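PDB 4H05: aminoglycoside-O-phosphotransferase VIII, which phosphorylates the 3'-hydroxyl of aminoglycoside antibiotics such as kanamycin at the expense of ATP, probably with magnesium, and so serves antibiotic resistance. Local coordinates for residues E63-L68 against P74-V79; Q108-A113 against S243-R248; D159-G164 against F265-D270. All blocks are in the same frame, centred on the assembly; numbering follows the deposited sequence.

Interaction 1. Residues E63-L68 against P74-V79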
loop_
_atom_site.group_PDB
_atom_site.type_symbol
_atom_site.label_atom_id
_atom_site.label_comp_id
_atom_site.label_asym_id
_atom_site.label_seq_id
_atom_site.Cartn_x
_atom_site.Cartn_y
_atom_site.Cartn_z
ATOM N N GLU A 63 -2.786 9.540 10.445
ATOM C CA GLU A 63 -3.140 8.874 11.709
ATOM C C GLU A 63 -2.550 7.528 11.752
ATOM O O GLU A 63 -2.043 7.143 12.764
ATOM C CB GLU A 63 -4.657 8.661 11.814
ATOM C CG GLU A 63 -5.325 9.960 12.182
ATOM C CD GLU A 63 -6.841 9.894 12.279
ATOM O OE1 GLU A 63 -7.450 8.918 11.820
ATOM O OE2 GLU A 63 -7.376 10.842 12.907
ATOM N N ARG A 64 -2.573 6.840 10.603
ATOM C CA ARG A 64 -2.027 5.497 10.536
ATOM C C ARG A 64 -0.545 5.481 10.666
ATOM O O ARG A 64 0.069 4.595 11.337
ATOM C CB ARG A 64 -2.457 4.777 9.262
ATOM C CG ARG A 64 -3.919 4.359 9.337
ATOM C CD ARG A 64 -4.580 4.067 8.017
ATOM N NE ARG A 64 -5.937 3.546 8.146
ATOM C CZ ARG A 64 -6.966 4.285 8.568
ATOM N NH1 ARG A 64 -6.810 5.544 8.962
ATOM N NH2 ARG A 64 -8.161 3.752 8.639
ATOM N N LEU A 65 0.061 6.412 9.972
ATOM C CA LEU A 65 1.537 6.529 10.003
ATOM C C LEU A 65 2.141 6.764 11.433
ATOM O O LEU A 65 3.256 6.254 11.828
ATOM C CB LEU A 65 1.914 7.673 9.046
ATOM C CG LEU A 65 2.705 7.554 7.731
ATOM C CD1 LEU A 65 2.849 6.298 7.020
ATOM C CD2 LEU A 65 2.310 8.585 6.706
ATOM N N VAL A 66 1.482 7.619 12.171
ATOM C CA VAL A 66 1.874 7.999 13.511
ATOM C C VAL A 66 1.706 6.826 14.432
ATOM O O VAL A 66 2.528 6.571 15.310
ATOM C CB VAL A 66 0.947 9.176 13.989
ATOM C CG1 VAL A 66 1.078 9.368 15.463
ATOM C CG2 VAL A 66 1.237 10.526 13.275
ATOM N N TRP A 67 0.597 6.092 14.265
ATOM C CA TRP A 67 0.400 4.952 15.122
ATOM C C TRP A 67 1.389 3.858 14.812
ATOM O O TRP A 67 2.029 3.316 15.725
ATOM C CB TRP A 67 -1.020 4.477 15.054
ATOM C CG TRP A 67 -1.261 3.248 15.794
ATOM C CD1 TRP A 67 -1.542 3.122 17.154
ATOM C CD2 TRP A 67 -1.230 1.895 15.271
ATOM N NE1 TRP A 67 -1.766 1.832 17.483
ATOM C CE2 TRP A 67 -1.548 1.018 16.412
ATOM C CE3 TRP A 67 -0.986 1.337 14.030
ATOM C CZ2 TRP A 67 -1.597 -0.370 16.297
ATOM C CZ3 TRP A 67 -1.087 -0.050 13.904
ATOM C CH2 TRP A 67 -1.357 -0.896 15.035
ATOM N N LEU A 68 1.610 3.597 13.534
ATOM C CA LEU A 68 2.651 2.672 13.154
ATOM C C LEU A 68 4.082 2.943 13.718
ATOM O O LEU A 68 4.833 2.032 14.108
ATOM C CB LEU A 68 2.673 2.566 11.650
ATOM C CG LEU A 68 2.002 1.452 10.834
ATOM C CD1 LEU A 68 1.291 0.291 11.504
ATOM C CD2 LEU A 68 1.268 2.008 9.621
ATOM N N PRO A 74 8.685 0.277 10.783
ATOM C CA PRO A 74 9.445 1.368 10.191
ATOM C C PRO A 74 8.655 2.135 9.154
ATOM O O PRO A 74 8.259 1.576 8.189
ATOM C CB PRO A 74 10.605 0.677 9.548
ATOM C CG PRO A 74 10.118 -0.696 9.232
ATOM C CD PRO A 74 9.097 -1.043 10.283
ATOM N N VAL A 75 8.419 3.411 9.374
ATOM C CA VAL A 75 7.485 4.209 8.601
ATOM C C VAL A 75 8.103 5.605 8.689
ATOM O O VAL A 75 8.675 5.958 9.682
ATOM C CB VAL A 75 6.133 4.002 9.319
ATOM C CG1 VAL A 75 5.821 5.037 10.367
ATOM C CG2 VAL A 75 5.014 3.682 8.384
ATOM N N PRO A 76 8.024 6.432 7.640
ATOM C CA PRO A 76 8.697 7.704 7.940
ATOM C C PRO A 76 7.854 8.631 8.848
ATOM O O PRO A 76 6.661 8.547 8.865
ATOM C CB PRO A 76 8.761 8.359 6.580
ATOM C CG PRO A 76 7.453 7.910 5.944
ATOM C CD PRO A 76 7.260 6.480 6.381
ATOM N N ARG A 77 8.502 9.543 9.535
ATOM C CA ARG A 77 7.820 10.523 10.356
ATOM C C ARG A 77 6.950 11.534 9.600
ATOM O O ARG A 77 7.254 12.013 8.495
ATOM C CB ARG A 77 8.910 11.222 11.169
ATOM C CG ARG A 77 8.517 12.435 11.994
ATOM C CD ARG A 77 9.693 12.909 12.884
ATOM N NE ARG A 77 9.943 11.893 13.918
ATOM C CZ ARG A 77 9.326 11.821 15.112
ATOM N NH1 ARG A 77 8.444 12.705 15.479
ATOM N NH2 ARG A 77 9.600 10.841 15.956
ATOM N N VAL A 78 5.825 11.873 10.177
ATOM C CA VAL A 78 4.897 12.779 9.536
ATOM C C VAL A 78 5.275 14.219 9.837
ATOM O O VAL A 78 5.626 14.486 10.970
ATOM C CB VAL A 78 3.509 12.567 10.065
ATOM C CG1 VAL A 78 2.544 13.697 9.514
ATOM C CG2 VAL A 78 3.132 11.149 9.710
ATOM N N VAL A 79 5.199 15.108 8.837
ATOM C CA VAL A 79 5.423 16.564 9.010
ATOM C C VAL A 79 4.045 17.222 9.092
ATOM O O VAL A 79 3.708 17.934 10.042
ATOM C CB VAL A 79 6.381 17.173 7.890
ATOM C CG1 VAL A 79 6.873 18.554 8.249
ATOM C CG2 VAL A 79 7.652 16.346 7.671
HETATM O O HOH W 1 5.114 8.267 11.364
#
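Val-75 is the first residue of 74-79 to meet the helix. Its two methyls do different work. Val-75 CG1 presses on the helix backbone, 3.2 Å from Leu-65 O, which is tight for a methyl. Val-75 CG2 turns to the side chains and lies 3.7 Å from Leu-65 CD1, with Leu-68 CB also in touch at 4.2 Å. The first torsion of Val-75 is well off a staggered position (chi1 93°), consistent with a close fit. Pro-76 adds a looser apolar touch of its ring CD on Leu-65 CD1. Its carbonyl is used differently. Water 1 bridges the two backbones, donating to Pro-76 O at 3.0 Å and, more weakly, to Leu-65 O at 2.8 Å. Val-78 then brings its CG2 to the helix, 3.7 Å from Leu-65 CB. Val-66 CG2 lies 4.1 Å from Val-78 CG2, the two valines crossing at about a right angle. Leu-65 is therefore held between Val-75 and Val-78. The arrangement belongs to the kinase-like N-terminal lobe, where a helix packs against an antiparallel sheet. Helix 54-71 leads through a short loop, which includes 74-77, into strand 78-83, an outermost strand of that sheet. Beside it, strand 86-93 supplies Leu-90 to Leu-65 and pairs by backbone with Arg-77 and Val-79. Pro-74 is tied by backbone to Leu-208 of strand 205-208.

Interaction 2. Residues Q108-A113 against S243-R248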
loop_
_atom_site.group_PDB
_atom_site.type_symbol
_atom_site.label_atom_id
_atom_site.label_comp_id
_atom_site.label_asym_id
_atom_site.label_seq_id
_atom_site.Cartn_x
_atom_site.Cartn_y
_atom_site.Cartn_z
ATOM N N GLN A 108 20.545 -10.143 -5.037
ATOM C CA GLN A 108 19.885 -9.588 -3.846
ATOM C C GLN A 108 18.362 -9.867 -3.873
ATOM O O GLN A 108 17.688 -9.811 -2.853
ATOM C CB GLN A 108 20.226 -8.088 -3.699
ATOM C CG GLN A 108 21.555 -7.791 -3.030
ATOM C CD GLN A 108 21.752 -6.292 -2.770
ATOM O OE1 GLN A 108 22.180 -5.884 -1.698
ATOM N NE2 GLN A 108 21.442 -5.477 -3.749
ATOM N N ARG A 109 17.846 -10.264 -5.030
ATOM C CA ARG A 109 16.427 -10.512 -5.186
ATOM C C ARG A 109 15.798 -11.428 -4.140
ATOM O O ARG A 109 14.758 -11.081 -3.609
ATOM C CB ARG A 109 16.140 -11.006 -6.591
ATOM C CG ARG A 109 16.521 -9.918 -7.556
ATOM C CD ARG A 109 16.404 -10.362 -8.985
ATOM N NE ARG A 109 16.661 -9.222 -9.834
ATOM C CZ ARG A 109 16.797 -9.306 -11.144
ATOM N NH1 ARG A 109 16.682 -10.469 -11.765
ATOM N NH2 ARG A 109 17.051 -8.224 -11.833
ATOM N N LEU A 110 16.441 -12.538 -3.802
ATOM C CA LEU A 110 15.925 -13.418 -2.749
ATOM C C LEU A 110 15.916 -12.714 -1.428
ATOM O O LEU A 110 14.962 -12.825 -0.683
ATOM C CB LEU A 110 16.739 -14.720 -2.650
ATOM C CG LEU A 110 16.356 -15.786 -3.697
ATOM C CD1 LEU A 110 17.580 -16.380 -4.360
ATOM C CD2 LEU A 110 15.529 -16.899 -3.090
ATOM N N ASP A 111 16.982 -11.984 -1.114
ATOM C CA ASP A 111 16.996 -11.229 0.122
ATOM C C ASP A 111 15.833 -10.196 0.282
ATOM O O ASP A 111 15.400 -9.923 1.387
ATOM C CB ASP A 111 18.334 -10.485 0.267
ATOM C CG ASP A 111 19.521 -11.444 0.381
ATOM O OD1 ASP A 111 19.355 -12.530 0.985
ATOM O OD2 ASP A 111 20.599 -11.107 -0.155
ATOM N N VAL A 112 15.463 -9.537 -0.803
ATOM C CA VAL A 112 14.336 -8.562 -0.810
ATOM C C VAL A 112 13.048 -9.300 -0.500
ATOM O O VAL A 112 12.285 -8.927 0.426
ATOM C CB VAL A 112 14.272 -7.803 -2.138
ATOM C CG1 VAL A 112 13.057 -6.877 -2.148
ATOM C CG2 VAL A 112 15.563 -6.996 -2.313
ATOM N N ALA A 113 12.895 -10.425 -1.177
ATOM C CA ALA A 113 11.788 -11.343 -0.944
ATOM C C ALA A 113 11.657 -11.697 0.504
ATOM O O ALA A 113 10.557 -11.641 1.037
ATOM C CB ALA A 113 11.950 -12.599 -1.787
ATOM N N SER A 243 8.994 -16.034 -4.511
ATOM C CA SER A 243 7.717 -16.340 -3.801
ATOM C C SER A 243 7.833 -17.484 -2.844
ATOM O O SER A 243 7.358 -17.389 -1.720
ATOM C CB SER A 243 6.551 -16.657 -4.725
ATOM O OG SER A 243 6.489 -15.780 -5.827
ATOM N N ALA A 244 8.453 -18.581 -3.265
ATOM C CA ALA A 244 8.892 -19.614 -2.290
ATOM C C ALA A 244 9.755 -19.046 -1.131
ATOM O O ALA A 244 9.555 -19.411 0.029
ATOM C CB ALA A 244 9.658 -20.730 -3.008
ATOM N N ALA A 245 10.716 -18.172 -1.423
ATOM C CA ALA A 245 11.525 -17.601 -0.325
ATOM C C ALA A 245 10.648 -16.707 0.590
ATOM O O ALA A 245 10.668 -16.822 1.814
ATOM C CB ALA A 245 12.739 -16.857 -0.849
ATOM N N PHE A 246 9.820 -15.857 0.018
ATOM C CA PHE A 246 8.859 -15.144 0.854
ATOM C C PHE A 246 8.019 -16.115 1.681
ATOM O O PHE A 246 7.861 -15.936 2.883
ATOM C CB PHE A 246 7.937 -14.311 0.004
ATOM C CG PHE A 246 6.942 -13.542 0.808
ATOM C CD1 PHE A 246 5.768 -14.132 1.196
ATOM C CD2 PHE A 246 7.191 -12.241 1.169
ATOM C CE1 PHE A 246 4.845 -13.435 1.930
ATOM C CE2 PHE A 246 6.252 -11.518 1.891
ATOM C CZ PHE A 246 5.088 -12.129 2.289
ATOM N N LEU A 247 7.558 -17.210 1.086
ATOM C CA LEU A 247 6.680 -18.113 1.847
ATOM C C LEU A 247 7.397 -18.919 2.914
ATOM O O LEU A 247 6.842 -19.136 3.990
ATOM C CB LEU A 247 5.885 -19.050 0.941
ATOM C CG LEU A 247 4.545 -18.586 0.325
ATOM C CD1 LEU A 247 3.871 -19.836 -0.259
ATOM C CD2 LEU A 247 3.657 -17.937 1.351
ATOM N N ARG A 248 8.624 -19.347 2.654
ATOM C CA ARG A 248 9.459 -20.023 3.714
ATOM C C ARG A 248 9.695 -19.105 4.902
ATOM O O ARG A 248 9.470 -19.497 6.019
ATOM C CB ARG A 248 10.819 -20.414 3.098
ATOM C CG ARG A 248 11.847 -21.145 4.029
ATOM C CD ARG A 248 13.063 -21.627 3.205
ATOM N NE ARG A 248 12.591 -22.034 1.867
ATOM C CZ ARG A 248 12.871 -21.447 0.699
ATOM N NH1 ARG A 248 13.732 -20.435 0.596
ATOM N NH2 ARG A 248 12.314 -21.930 -0.414
#
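Ala-113 and Phe-246 mark the place where the two backbones come nearest, with their CA atoms 5.1 Å apart. The axes of helices 109-113 and 243-248 approach to 8.5 Å. They run in broadly the same direction and cross at -39°. Small residues allow this closeness: Ala-245 CB points at the first helix and lies 4.4 Å from Ala-113 CB. Leu-110 extends the apolar patch on the more exposed side, its CD2 methyl resting 3.6 Å from Ala-245 CB. The contact is helix-to-helix packing within the largely helical C-terminal lobe of the aminoglycoside phosphotransferase fold, away from the predicted catalytic and magnesium residues. Here it joins the start of helix 109-124 to helix 240-251. Phe-246 meets the first helix by its edge. Ala-113 O lies near the ring plane, 3.4 Å from Phe-246 CD2. The partly negative oxygen probably meets the slightly positive C-H edge favourably; it is not a hydrogen bond. With CG anti to the backbone N (chi1 -179°), the ring extends past Ala-113 to Leu-116, Ala-117 and Ala-120 of the same helix. Leu-223, Val-226 and Leu-230 of helix 220-230 also touch the ring, which is buried among the three helices.

Interaction 3. Residues D159-G164 against F265-D270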
loop_
_atom_site.group_PDB
_atom_site.type_symbol
_atom_site.label_atom_id
_atom_site.label_comp_id
_atom_site.label_asym_id
_atom_site.label_seq_id
_atom_site.Cartn_x
_atom_site.Cartn_y
_atom_site.Cartn_z
ATOM N N ASP A 159 -7.506 -8.410 -14.024
ATOM C CA ASP A 159 -6.564 -9.500 -14.272
ATOM C C ASP A 159 -7.175 -10.539 -15.237
ATOM O O ASP A 159 -8.381 -10.830 -15.185
ATOM C CB ASP A 159 -6.131 -10.142 -12.935
ATOM C CG ASP A 159 -5.576 -9.085 -11.905
ATOM O OD1 ASP A 159 -5.033 -8.050 -12.388
ATOM O OD2 ASP A 159 -5.712 -9.271 -10.639
ATOM N N GLU A 160 -6.317 -11.090 -16.103
ATOM C CA GLU A 160 -6.714 -11.859 -17.307
ATOM C C GLU A 160 -7.969 -12.681 -17.114
ATOM O O GLU A 160 -8.840 -12.673 -17.972
ATOM C CB GLU A 160 -5.575 -12.795 -17.799
ATOM N N GLU A 161 -8.099 -13.351 -15.975
ATOM C CA GLU A 161 -9.261 -14.208 -15.771
ATOM C C GLU A 161 -10.582 -13.409 -15.820
ATOM O O GLU A 161 -11.646 -14.004 -15.787
ATOM C CB GLU A 161 -9.174 -15.004 -14.455
ATOM C CG GLU A 161 -7.772 -15.238 -13.848
ATOM C CD GLU A 161 -7.456 -14.362 -12.609
ATOM O OE1 GLU A 161 -6.900 -13.216 -12.752
ATOM O OE2 GLU A 161 -7.773 -14.853 -11.487
ATOM N N ARG A 162 -10.545 -12.072 -15.910
ATOM C CA ARG A 162 -11.805 -11.319 -15.952
ATOM C C ARG A 162 -11.883 -10.189 -16.952
ATOM O O ARG A 162 -12.683 -9.265 -16.772
ATOM C CB ARG A 162 -12.062 -10.760 -14.546
ATOM C CG ARG A 162 -12.249 -11.839 -13.483
ATOM C CD ARG A 162 -12.170 -11.271 -12.088
ATOM N NE ARG A 162 -11.565 -12.245 -11.202
ATOM C CZ ARG A 162 -10.430 -12.065 -10.526
ATOM N NH1 ARG A 162 -9.763 -10.923 -10.584
ATOM N NH2 ARG A 162 -9.993 -13.039 -9.757
ATOM N N LYS A 163 -11.062 -10.211 -17.995
ATOM C CA LYS A 163 -11.075 -9.086 -18.941
ATOM C C LYS A 163 -12.531 -8.947 -19.402
ATOM O O LYS A 163 -13.230 -9.947 -19.554
ATOM C CB LYS A 163 -10.148 -9.339 -20.142
ATOM N N GLY A 164 -13.009 -7.715 -19.569
ATOM C CA GLY A 164 -14.393 -7.512 -20.007
ATOM C C GLY A 164 -15.506 -7.762 -18.979
ATOM O O GLY A 164 -16.674 -7.580 -19.335
ATOM N N PHE A 265 -9.331 -14.503 -3.356
ATOM C CA PHE A 265 -10.334 -13.577 -2.915
ATOM C C PHE A 265 -9.734 -12.216 -2.697
ATOM O O PHE A 265 -10.283 -11.245 -3.139
ATOM C CB PHE A 265 -11.030 -14.008 -1.640
ATOM C CG PHE A 265 -12.052 -12.998 -1.190
ATOM C CD1 PHE A 265 -13.299 -12.949 -1.773
ATOM C CD2 PHE A 265 -11.727 -12.038 -0.257
ATOM C CE1 PHE A 265 -14.219 -12.002 -1.412
ATOM C CE2 PHE A 265 -12.629 -11.100 0.146
ATOM C CZ PHE A 265 -13.889 -11.056 -0.441
ATOM N N TYR A 266 -8.556 -12.135 -2.116
ATOM C CA TYR A 266 -7.992 -10.814 -1.814
ATOM C C TYR A 266 -7.333 -10.186 -3.017
ATOM O O TYR A 266 -7.268 -8.962 -3.127
ATOM C CB TYR A 266 -7.116 -10.855 -0.517
ATOM C CG TYR A 266 -7.978 -11.023 0.749
ATOM C CD1 TYR A 266 -8.750 -9.963 1.222
ATOM C CD2 TYR A 266 -8.057 -12.218 1.425
ATOM C CE1 TYR A 266 -9.561 -10.097 2.299
ATOM C CE2 TYR A 266 -8.895 -12.362 2.554
ATOM C CZ TYR A 266 -9.673 -11.301 2.913
ATOM O OH TYR A 266 -10.493 -11.392 3.930
ATOM N N ARG A 267 -6.962 -10.991 -4.014
ATOM C CA ARG A 267 -6.588 -10.446 -5.302
ATOM C C ARG A 267 -7.802 -9.831 -6.013
ATOM O O ARG A 267 -7.654 -8.823 -6.699
ATOM C CB ARG A 267 -5.956 -11.507 -6.254
ATOM C CG ARG A 267 -4.461 -11.849 -6.107
ATOM C CD ARG A 267 -3.913 -12.670 -7.340
ATOM N NE ARG A 267 -3.720 -13.958 -6.737
ATOM C CZ ARG A 267 -4.407 -15.072 -6.901
ATOM N NH1 ARG A 267 -5.277 -15.250 -7.859
ATOM N NH2 ARG A 267 -4.126 -16.058 -6.068
ATOM N N LEU A 268 -8.959 -10.481 -5.911
ATOM C CA LEU A 268 -10.198 -9.995 -6.512
ATOM C C LEU A 268 -10.696 -8.744 -5.801
ATOM O O LEU A 268 -11.031 -7.705 -6.431
ATOM C CB LEU A 268 -11.291 -11.094 -6.467
ATOM C CG LEU A 268 -12.693 -10.636 -6.797
ATOM C CD1 LEU A 268 -12.825 -10.123 -8.253
ATOM C CD2 LEU A 268 -13.680 -11.787 -6.429
ATOM N N LEU A 269 -10.686 -8.795 -4.481
ATOM C CA LEU A 269 -11.034 -7.539 -3.757
ATOM C C LEU A 269 -10.262 -6.312 -4.226
ATOM O O LEU A 269 -10.809 -5.173 -4.331
ATOM C CB LEU A 269 -10.866 -7.744 -2.250
ATOM C CG LEU A 269 -11.217 -6.555 -1.358
ATOM C CD1 LEU A 269 -12.710 -6.220 -1.522
ATOM C CD2 LEU A 269 -10.803 -6.840 0.109
ATOM N N ASP A 270 -8.997 -6.541 -4.509
ATOM C CA ASP A 270 -8.126 -5.452 -4.815
ATOM C C ASP A 270 -8.424 -4.842 -6.173
ATOM O O ASP A 270 -8.065 -3.706 -6.413
ATOM C CB ASP A 270 -6.646 -5.851 -4.728
ATOM C CG ASP A 270 -5.701 -4.623 -4.602
ATOM O OD1 ASP A 270 -5.973 -3.678 -3.810
ATOM O OD2 ASP A 270 -4.700 -4.554 -5.332
HETATM O O HOH W 2 -5.325 -8.030 -7.985
#
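Arg-162 lays one face of its guanidinium group against Leu-268. The leucine CD1 methyl stands 3.7 Å above that plane, set off toward the rim. Leu-268 CD1 is 3.8 Å from Arg-162 CZ. Leu-268 CB adds a touch on Arg-162 NH2 at 4.0 Å. The two side chains cross at about a right angle, so the leucine meets the flat group with a methyl and does not run alongside it. Leu-268 has CG anti to the backbone N (chi1 168°), and the second torsion (64°) then sets CD1 on the arginine face. Leu-170 of helix 167-177 touches both side chains.

Over the opposite face of the guanidinium lies Glu-161 CD, 4.0 Å above the plane and offset toward the rim. Arg-162 NH2 and Glu-161 OE2 form a salt bridge at 3.3 Å, but the oxygen is well out of the plane and receives no N-H. The firmer polar partner is Glu-271, which takes a salt bridge from Arg-162 NH1 and also accepts from Asp-159 N.

Arg-267 turns the edge of its own guanidinium to the same Glu-161. The gap from Arg-267 NH1 to Glu-161 OE2 is 4.4 Å, beyond a salt bridge. The rest of the link is made by water 2, which donates to Asp-159 OD2 at 3.0 Å and to Arg-267 O at 2.8 Å. Asp-159 is poorly ordered, so this bridge may be mobile.

The loop before helix 167-177 is thus packed on helix 260-270 of the helical lobe. Arg-162 is buried, yet its charge is met by two acids, Glu-161 and Glu-271. Glu-161 has both arginines near its carboxylate, Arg-267 at longer range, and probably favours both charges.

The three contacts are spread over both lobes of the kinase-like fold. Interaction 1 lies in the N-terminal lobe, between helix 54-71 and the edge of the five-stranded sheet. It is closed along the chain before the others open. Interactions 2 and 3 lie in the helical part. Their segments alternate along the chain, and they use consecutive helices, 240-251 and 260-270. Helix 220-230 touches residues of both. The centres of interactions 1 and 2 are about 26 Å apart. Those of interactions 1 and 3 are about 31 Å apart, and those of interactions 2 and 3 about 24 Å. None touch. Interaction 1 is local in sequence, whereas the other two tie late helices to much earlier parts of the chain.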